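Local structure of caspase recruitment domain-containing protein 19 (Homo sapiens, 4FH0) at residues R10-D14 with R95-R99; M17-H21 with R60-C64; D30-L34 with A49-R53. The protein associates with BCL10 through its caspase recruitment domain, the part described here, and inhibits the NF-kappa-B activation that BCL10 induces. The protein carries 2 engineered substitutions. One frame throughout, in Å; residues are numbered along the deposited sequence. Where two conformers were deposited one is given.

Contact 1. Residues R10-D14 with R95-R99; sequences RLVQD and RLPSR. With SO4 (sulfate ion), chain C; SO4 (sulfate ion), chain D.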
# COMPACT_ATOMS: atom_id res chain seq x y z
N ARG A 10 -0.69 0.61 -12.84
CA ARG A 10 -0.12 -0.60 -12.25
C ARG A 10 -0.87 -0.97 -10.98
O ARG A 10 -1.22 -2.13 -10.76
CB ARG A 10 1.37 -0.40 -11.96
CG ARG A 10 2.21 -0.33 -13.22
CD ARG A 10 3.70 -0.26 -12.90
NE ARG A 10 4.13 -1.46 -12.21
CZ ARG A 10 5.24 -1.57 -11.48
NH1 ARG A 10 6.07 -0.55 -11.35
NH2 ARG A 10 5.48 -2.72 -10.88
N LEU A 11 -1.12 0.02 -10.13
CA LEU A 11 -1.77 -0.26 -8.86
C LEU A 11 -3.18 -0.81 -9.06
O LEU A 11 -3.60 -1.74 -8.37
CB LEU A 11 -1.79 0.96 -7.94
CG LEU A 11 -2.11 0.63 -6.48
CD1 LEU A 11 -1.10 -0.37 -5.90
CD2 LEU A 11 -2.17 1.88 -5.64
N VAL A 12 -3.92 -0.23 -10.00
CA VAL A 12 -5.24 -0.75 -10.33
C VAL A 12 -5.12 -2.20 -10.76
O VAL A 12 -5.88 -3.05 -10.30
CB VAL A 12 -5.92 0.10 -11.42
CG1 VAL A 12 -7.11 -0.64 -12.06
CG2 VAL A 12 -6.34 1.44 -10.84
N GLN A 13 -4.16 -2.48 -11.63
CA GLN A 13 -3.97 -3.84 -12.11
C GLN A 13 -3.64 -4.81 -10.97
O GLN A 13 -4.20 -5.89 -10.90
CB GLN A 13 -2.86 -3.93 -13.17
CG GLN A 13 -2.68 -5.33 -13.72
CD GLN A 13 -1.53 -5.46 -14.73
OE1 GLN A 13 -0.92 -4.47 -15.13
NE2 GLN A 13 -1.22 -6.70 -15.10
N ASP A 14 -2.76 -4.38 -10.07
CA ASP A 14 -2.25 -5.23 -9.00
C ASP A 14 -3.15 -5.36 -7.78
O ASP A 14 -2.86 -6.16 -6.90
CB ASP A 14 -0.90 -4.70 -8.53
CG ASP A 14 0.21 -4.90 -9.53
OD1 ASP A 14 0.09 -5.79 -10.40
OD2 ASP A 14 1.24 -4.18 -9.44
N ARG A 95 6.65 -10.36 -7.52
CA ARG A 95 5.69 -11.27 -8.15
C ARG A 95 4.48 -10.56 -8.75
O ARG A 95 3.65 -11.19 -9.39
CB ARG A 95 5.18 -12.28 -7.12
CG ARG A 95 6.20 -13.27 -6.61
CD ARG A 95 5.62 -14.06 -5.45
NE ARG A 95 4.56 -14.97 -5.89
CZ ARG A 95 3.45 -15.22 -5.21
NH1 ARG A 95 3.21 -14.63 -4.05
NH2 ARG A 95 2.55 -16.06 -5.71
N LEU A 96 4.34 -9.26 -8.56
CA LEU A 96 3.14 -8.58 -9.03
C LEU A 96 2.97 -8.62 -10.54
O LEU A 96 3.94 -8.52 -11.26
CB LEU A 96 3.15 -7.14 -8.58
CG LEU A 96 3.01 -6.96 -7.08
CD1 LEU A 96 3.03 -5.48 -6.79
CD2 LEU A 96 1.75 -7.63 -6.57
N PRO A 97 1.72 -8.73 -11.02
CA PRO A 97 1.54 -8.95 -12.46
C PRO A 97 1.88 -7.73 -13.32
O PRO A 97 2.17 -7.89 -14.50
CB PRO A 97 0.06 -9.34 -12.57
CG PRO A 97 -0.59 -8.72 -11.43
CD PRO A 97 0.44 -8.71 -10.31
N SER A 98 1.85 -6.53 -12.75
CA SER A 98 2.08 -5.31 -13.53
C SER A 98 3.56 -5.18 -13.83
O SER A 98 3.96 -4.32 -14.61
CB SER A 98 1.59 -4.08 -12.77
OG SER A 98 2.45 -3.81 -11.68
N ARG A 99 4.35 -6.03 -13.18
CA ARG A 99 5.79 -6.19 -13.38
C ARG A 99 6.04 -6.76 -14.77
O ARG A 99 6.88 -6.27 -15.51
CB ARG A 99 6.30 -7.15 -12.27
CG ARG A 99 7.75 -7.60 -12.28
CD ARG A 99 8.65 -6.79 -11.34
NE ARG A 99 8.00 -6.32 -10.11
CZ ARG A 99 8.03 -5.05 -9.71
NH1 ARG A 99 8.70 -4.14 -10.42
NH2 ARG A 99 7.40 -4.69 -8.62
S SO4 C . 8.80 -0.80 -8.85
O1 SO4 C . 7.63 -1.69 -8.87
O2 SO4 C . 8.62 0.25 -9.85
O3 SO4 C . 9.00 -0.24 -7.52
O4 SO4 C . 10.00 -1.58 -9.19
S SO4 D . 0.39 -16.99 -2.92
O1 SO4 D . 0.04 -16.93 -4.33
O2 SO4 D . 0.72 -15.64 -2.41
O3 SO4 D . -0.81 -17.42 -2.19
O4 SO4 D . 1.48 -17.93 -2.66

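Contact 2. Residues M17-H21 with R60-C64; sequences MLTGH and RVRLC. Engineered in segment 17-21: Met-17 (natural residue Phe).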
# COMPACT_ATOMS: atom_id res chain seq x y z
N MSE A 17 -4.61 -8.88 -6.57
CA MSE A 17 -3.57 -9.74 -6.02
C MSE A 17 -3.06 -9.23 -4.67
O MSE A 17 -2.92 -10.00 -3.73
CB MSE A 17 -2.43 -9.91 -7.02
CG MSE A 17 -2.77 -10.93 -8.09
SE MSE A 17 -1.21 -11.47 -9.13
CE MSE A 17 -0.20 -12.31 -7.70
N LEU A 18 -2.74 -7.95 -4.60
CA LEU A 18 -2.21 -7.33 -3.37
C LEU A 18 -3.12 -7.53 -2.17
O LEU A 18 -2.65 -7.68 -1.04
CB LEU A 18 -2.00 -5.81 -3.57
CG LEU A 18 -0.75 -5.38 -4.33
CD1 LEU A 18 -0.91 -3.94 -4.77
CD2 LEU A 18 0.45 -5.51 -3.43
N THR A 19 -4.42 -7.51 -2.42
CA THR A 19 -5.41 -7.57 -1.34
C THR A 19 -5.89 -9.00 -1.07
O THR A 19 -6.68 -9.24 -0.18
CB THR A 19 -6.62 -6.68 -1.63
OG1 THR A 19 -7.26 -7.09 -2.84
CG2 THR A 19 -6.19 -5.20 -1.74
N GLY A 20 -5.39 -9.97 -1.82
CA GLY A 20 -5.76 -11.36 -1.56
C GLY A 20 -5.28 -11.81 -0.20
O GLY A 20 -4.17 -11.47 0.21
N HIS A 21 -6.08 -12.61 0.49
CA HIS A 21 -5.69 -13.05 1.82
C HIS A 21 -4.37 -13.79 1.77
O HIS A 21 -4.16 -14.63 0.90
CB HIS A 21 -6.74 -13.97 2.41
CG HIS A 21 -8.02 -13.29 2.71
ND1 HIS A 21 -9.14 -13.44 1.91
CD2 HIS A 21 -8.37 -12.43 3.69
CE1 HIS A 21 -10.13 -12.73 2.42
NE2 HIS A 21 -9.69 -12.10 3.50
N ARG A 60 -7.75 -6.86 5.36
CA ARG A 60 -8.10 -6.76 3.95
C ARG A 60 -8.92 -5.49 3.67
O ARG A 60 -8.73 -4.83 2.64
CB ARG A 60 -8.84 -8.00 3.45
CG ARG A 60 -9.24 -7.94 1.97
CD ARG A 60 -9.47 -9.35 1.37
NE ARG A 60 -9.64 -9.31 -0.09
CZ ARG A 60 -10.79 -9.05 -0.70
NH1 ARG A 60 -11.88 -8.79 0.02
NH2 ARG A 60 -10.86 -9.03 -2.03
N VAL A 61 -9.84 -5.15 4.58
CA VAL A 61 -10.66 -3.96 4.41
C VAL A 61 -9.76 -2.72 4.44
O VAL A 61 -9.89 -1.84 3.58
CB VAL A 61 -11.76 -3.89 5.49
CG1 VAL A 61 -12.41 -2.49 5.54
CG2 VAL A 61 -12.80 -4.95 5.22
N ARG A 62 -8.85 -2.65 5.41
CA ARG A 62 -7.91 -1.54 5.48
C ARG A 62 -7.05 -1.47 4.22
O ARG A 62 -6.82 -0.38 3.71
CB ARG A 62 -7.06 -1.66 6.74
CG ARG A 62 -7.83 -1.31 7.99
CD ARG A 62 -6.98 -1.43 9.22
NE ARG A 62 -6.82 -2.80 9.70
CZ ARG A 62 -5.68 -3.40 9.99
NH1 ARG A 62 -4.52 -2.81 9.75
NH2 ARG A 62 -5.70 -4.63 10.49
N LEU A 63 -6.60 -2.61 3.71
CA LEU A 63 -5.76 -2.59 2.50
C LEU A 63 -6.54 -2.10 1.30
O LEU A 63 -6.03 -1.33 0.51
CB LEU A 63 -5.19 -3.96 2.20
CG LEU A 63 -3.86 -4.28 2.81
CD1 LEU A 63 -3.56 -5.73 2.47
CD2 LEU A 63 -2.79 -3.33 2.26
N CYS A 64 -7.76 -2.60 1.13
CA CYS A 64 -8.57 -2.15 0.01
C CYS A 64 -8.81 -0.65 0.11
O CYS A 64 -8.80 0.05 -0.90
CB CYS A 64 -9.90 -2.89 -0.02
SG CYS A 64 -9.80 -4.65 -0.49
O HOH W 1 -8.47 -10.00 -3.50

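Contact 3. Residues D30-L34 with A49-R53; sequences DRIIL and AEKFR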
# COMPACT_ATOMS: atom_id res chain seq x y z
N ASP A 30 1.91 -2.64 8.26
CA ASP A 30 2.23 -1.61 9.23
C ASP A 30 3.50 -0.87 8.84
O ASP A 30 3.57 0.36 8.97
CB ASP A 30 2.37 -2.22 10.62
CG ASP A 30 1.08 -2.81 11.12
OD1 ASP A 30 -0.01 -2.60 10.49
OD2 ASP A 30 1.16 -3.50 12.15
N ARG A 31 4.51 -1.60 8.37
CA ARG A 31 5.76 -0.96 7.98
C ARG A 31 5.61 -0.14 6.71
O ARG A 31 6.25 0.90 6.57
CB ARG A 31 6.85 -2.00 7.79
CG ARG A 31 7.24 -2.63 9.11
CD ARG A 31 8.18 -3.75 8.91
NE ARG A 31 8.64 -4.27 10.18
CZ ARG A 31 9.12 -5.49 10.37
NH1 ARG A 31 9.19 -6.37 9.37
NH2 ARG A 31 9.52 -5.85 11.57
N ILE A 32 4.78 -0.60 5.77
CA ILE A 32 4.49 0.16 4.58
C ILE A 32 3.82 1.49 4.95
O ILE A 32 4.17 2.54 4.41
CB ILE A 32 3.61 -0.67 3.63
CG1 ILE A 32 4.46 -1.81 3.04
CG2 ILE A 32 3.04 0.18 2.53
CD1 ILE A 32 3.66 -2.90 2.33
N ILE A 33 2.86 1.43 5.86
CA ILE A 33 2.17 2.64 6.30
C ILE A 33 3.17 3.61 6.91
O ILE A 33 3.14 4.82 6.64
CB ILE A 33 1.05 2.29 7.27
CG1 ILE A 33 -0.11 1.70 6.48
CG2 ILE A 33 0.59 3.52 8.06
CD1 ILE A 33 -1.06 0.94 7.34
N LEU A 34 4.07 3.10 7.73
CA LEU A 34 5.09 3.96 8.33
C LEU A 34 5.99 4.60 7.28
O LEU A 34 6.30 5.78 7.36
CB LEU A 34 5.89 3.21 9.36
CG LEU A 34 5.04 2.98 10.61
CD1 LEU A 34 5.84 2.17 11.59
CD2 LEU A 34 4.61 4.30 11.23
N ALA A 49 -2.54 7.30 8.82
CA ALA A 49 -1.75 6.15 9.21
C ALA A 49 -2.42 5.36 10.34
O ALA A 49 -2.40 4.14 10.33
CB ALA A 49 -0.35 6.58 9.62
N GLU A 50 -2.97 6.05 11.33
CA GLU A 50 -3.58 5.36 12.44
C GLU A 50 -4.82 4.61 11.98
O GLU A 50 -5.07 3.50 12.42
CB GLU A 50 -3.93 6.33 13.58
CG GLU A 50 -2.72 7.00 14.22
CD GLU A 50 -1.68 6.04 14.79
OE1 GLU A 50 -2.01 4.89 15.19
OE2 GLU A 50 -0.50 6.46 14.84
N LYS A 51 -5.59 5.21 11.09
CA LYS A 51 -6.76 4.55 10.51
C LYS A 51 -6.36 3.25 9.80
O LYS A 51 -7.00 2.20 10.00
CB LYS A 51 -7.44 5.50 9.52
CG LYS A 51 -8.58 4.89 8.73
CD LYS A 51 -9.27 5.93 7.87
N PHE A 52 -5.32 3.30 8.98
CA PHE A 52 -4.92 2.11 8.23
C PHE A 52 -4.20 1.05 9.07
O PHE A 52 -4.06 -0.08 8.62
CB PHE A 52 -4.11 2.52 7.01
CG PHE A 52 -4.93 3.26 5.97
CD1 PHE A 52 -6.10 2.73 5.47
CD2 PHE A 52 -4.52 4.49 5.50
CE1 PHE A 52 -6.84 3.42 4.54
CE2 PHE A 52 -5.27 5.17 4.54
CZ PHE A 52 -6.42 4.63 4.08
N ARG A 53 -3.77 1.41 10.28
CA ARG A 53 -3.12 0.50 11.22
C ARG A 53 -4.10 0.02 12.31
O ARG A 53 -3.72 -0.73 13.21
CB ARG A 53 -1.91 1.19 11.90
CG ARG A 53 -0.69 1.47 11.00
CD ARG A 53 0.25 2.51 11.64
NE ARG A 53 0.97 1.97 12.79
CZ ARG A 53 2.08 1.25 12.70
NH1 ARG A 53 2.61 0.98 11.51
NH2 ARG A 53 2.66 0.78 13.79

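Contact 1. Residues R10-D14 with R95-R99
Two arginines from opposite ends of the chain, Arg-10 and Arg-99, close on one sulfate oxygen: O1 of the chain C ion, probably from the crystallisation liquor, accepts from NH1 and NH2 of both. Their guanidinium groups come as near as 3.5 Å, Arg-10 NH2 to Arg-99 NH1, with the anion bridging the two groups from one side. Tyr-7 and His-93 also bind this ion, and Arg-99 NH2 reaches His-93 O as well. Behind the sulfate, Ser-98 OG works both ways. It donates to Asp-14 OD2 at 2.6 Å, on the syn side and 26° out of the carboxylate plane, and it accepts Arg-10 NE at 2.9 Å, nearly in the guanidinium plane (N-H...O 158°). A chi1 of 71° swings the hydroxyl between the backbone N and carbonyl carbon, where both partners can meet it. The other carboxylate oxygen, Asp-14 OD1, takes the backbone Ser-98 N through its syn lone pair at 3.0 Å, and Pro-97 CD lies unusually close to the same oxygen (2.9 Å). Tyr-82 holds OD2 a second time through its hydroxyl and offers its ring to Arg-10 in a cation-pi contact. Asp-14 thus grips a type I turn, Leu-96 to Arg-99, that brings the chain's last modelled residues back onto helix 7-18, so that the two termini lie side by side as in the six-helix bundle of the death-fold superfamily.

Contact 2. Residues M17-H21 with R60-C64
At the end of helix 7-18 in the CARD bundle, Thr-19 and His-21 pack against helix 59-73, where Arg-60 meets both. The arginine chain runs extended from CG to NE, with CG opposite the backbone N (chi1 179°), and this carries it across the Thr-19 carbonyl. NE gives Thr-19 O a weak, bent hydrogen bond of 3.0 Å, with an N-H...O angle of 129°. Further out, one water accepts from Arg-60 NH2 and donates to Thr-19 OG1, joining two groups too far apart to bond directly; the threonine hydroxyl also bonds back to Thr-15 O of helix 7-18. His-21 lies under the same arginine: Arg-60 CD sits over one face of the imidazole, 3.8 Å from the ring centroid, in a CH-pi contact displaced toward the rim. In this antiparallel helical bundle the polar fringe gives way inward to apolar packing. There Thr-19 CG2 rests 3.9 Å from Cys-64 SG and 4.2 Å from Leu-63 CB, while Leu-63 CD1 approaches Leu-18 O at 4.1 Å. Leu-18 itself turns to Phe-81 and Leu-85 on helix 75-88, and Leu-63 packs on Leu-24 in the loop between helices 7-18 and 26-37.

Contact 3. Residues D30-L34 with A49-R53
Asp-30 O is crowded from two directions: Leu-34 N gives it the regular helical hydrogen bond at 3.0 Å, and Arg-53 NH1 comes to 2.8 Å, at the edge of its guanidinium group, but with an angle too poor to count as a hydrogen bond. Arg-53 was modelled in two conformers; the approach is described for one of them and is less certain for that reason. In that conformer the chain bends at chi3 (71°) and lays the guanidinium group between two side chains of helix 26-37. Leu-34 CD2 lies over one face, near its rim; Asp-30 CG lies over the opposite face, its carboxylate turned 51° from the guanidinium plane. The charges of Asp-30 and Arg-53 may still attract, although no N-H points at OD1. With an alanine instead of Leu-34, that side of the Arg-53 head would probably lose its aliphatic neighbour, and the group would be freer to turn. Beside this arginine, helices 26-37 and 46-52 of the CARD bundle pack through Ile-33, itself modelled in two conformers. Its CG2 branch meets Ala-49 CB at 3.6 Å, while CD1 reaches Phe-52 CB at 3.5 Å and also touches Arg-53 CG. The Phe-52 ring packs on Asp-65 and Leu-66 of helix 59-73. Leu-44, in the loop between the two helices, packs on both Ile-33 and Phe-52.

Contacts 1 and 3 lie on opposite sides of the domain, about 21 Å apart between centres, and contact 2 touches both. Helix 7-18 serves contacts 1 and 2: Leu-18 packs on Leu-11 and Leu-96, and the engineered Met-17 rests on Pro-97. Arg-62, on helix 59-73, joins contact 2 to contact 3 through a probable hydrogen bond to Phe-52 O. All three are partly buried; contacts 2 and 3 have apolar packing beside their polar groups, while contact 1, where the termini meet, is polar at its centre. Contact 2 has one weak direct bond, a water and a CH-pi contact; contact 3 combines aliphatic packing round Ile-33 with a flanked arginine head and has no hydrogen bond between its segments.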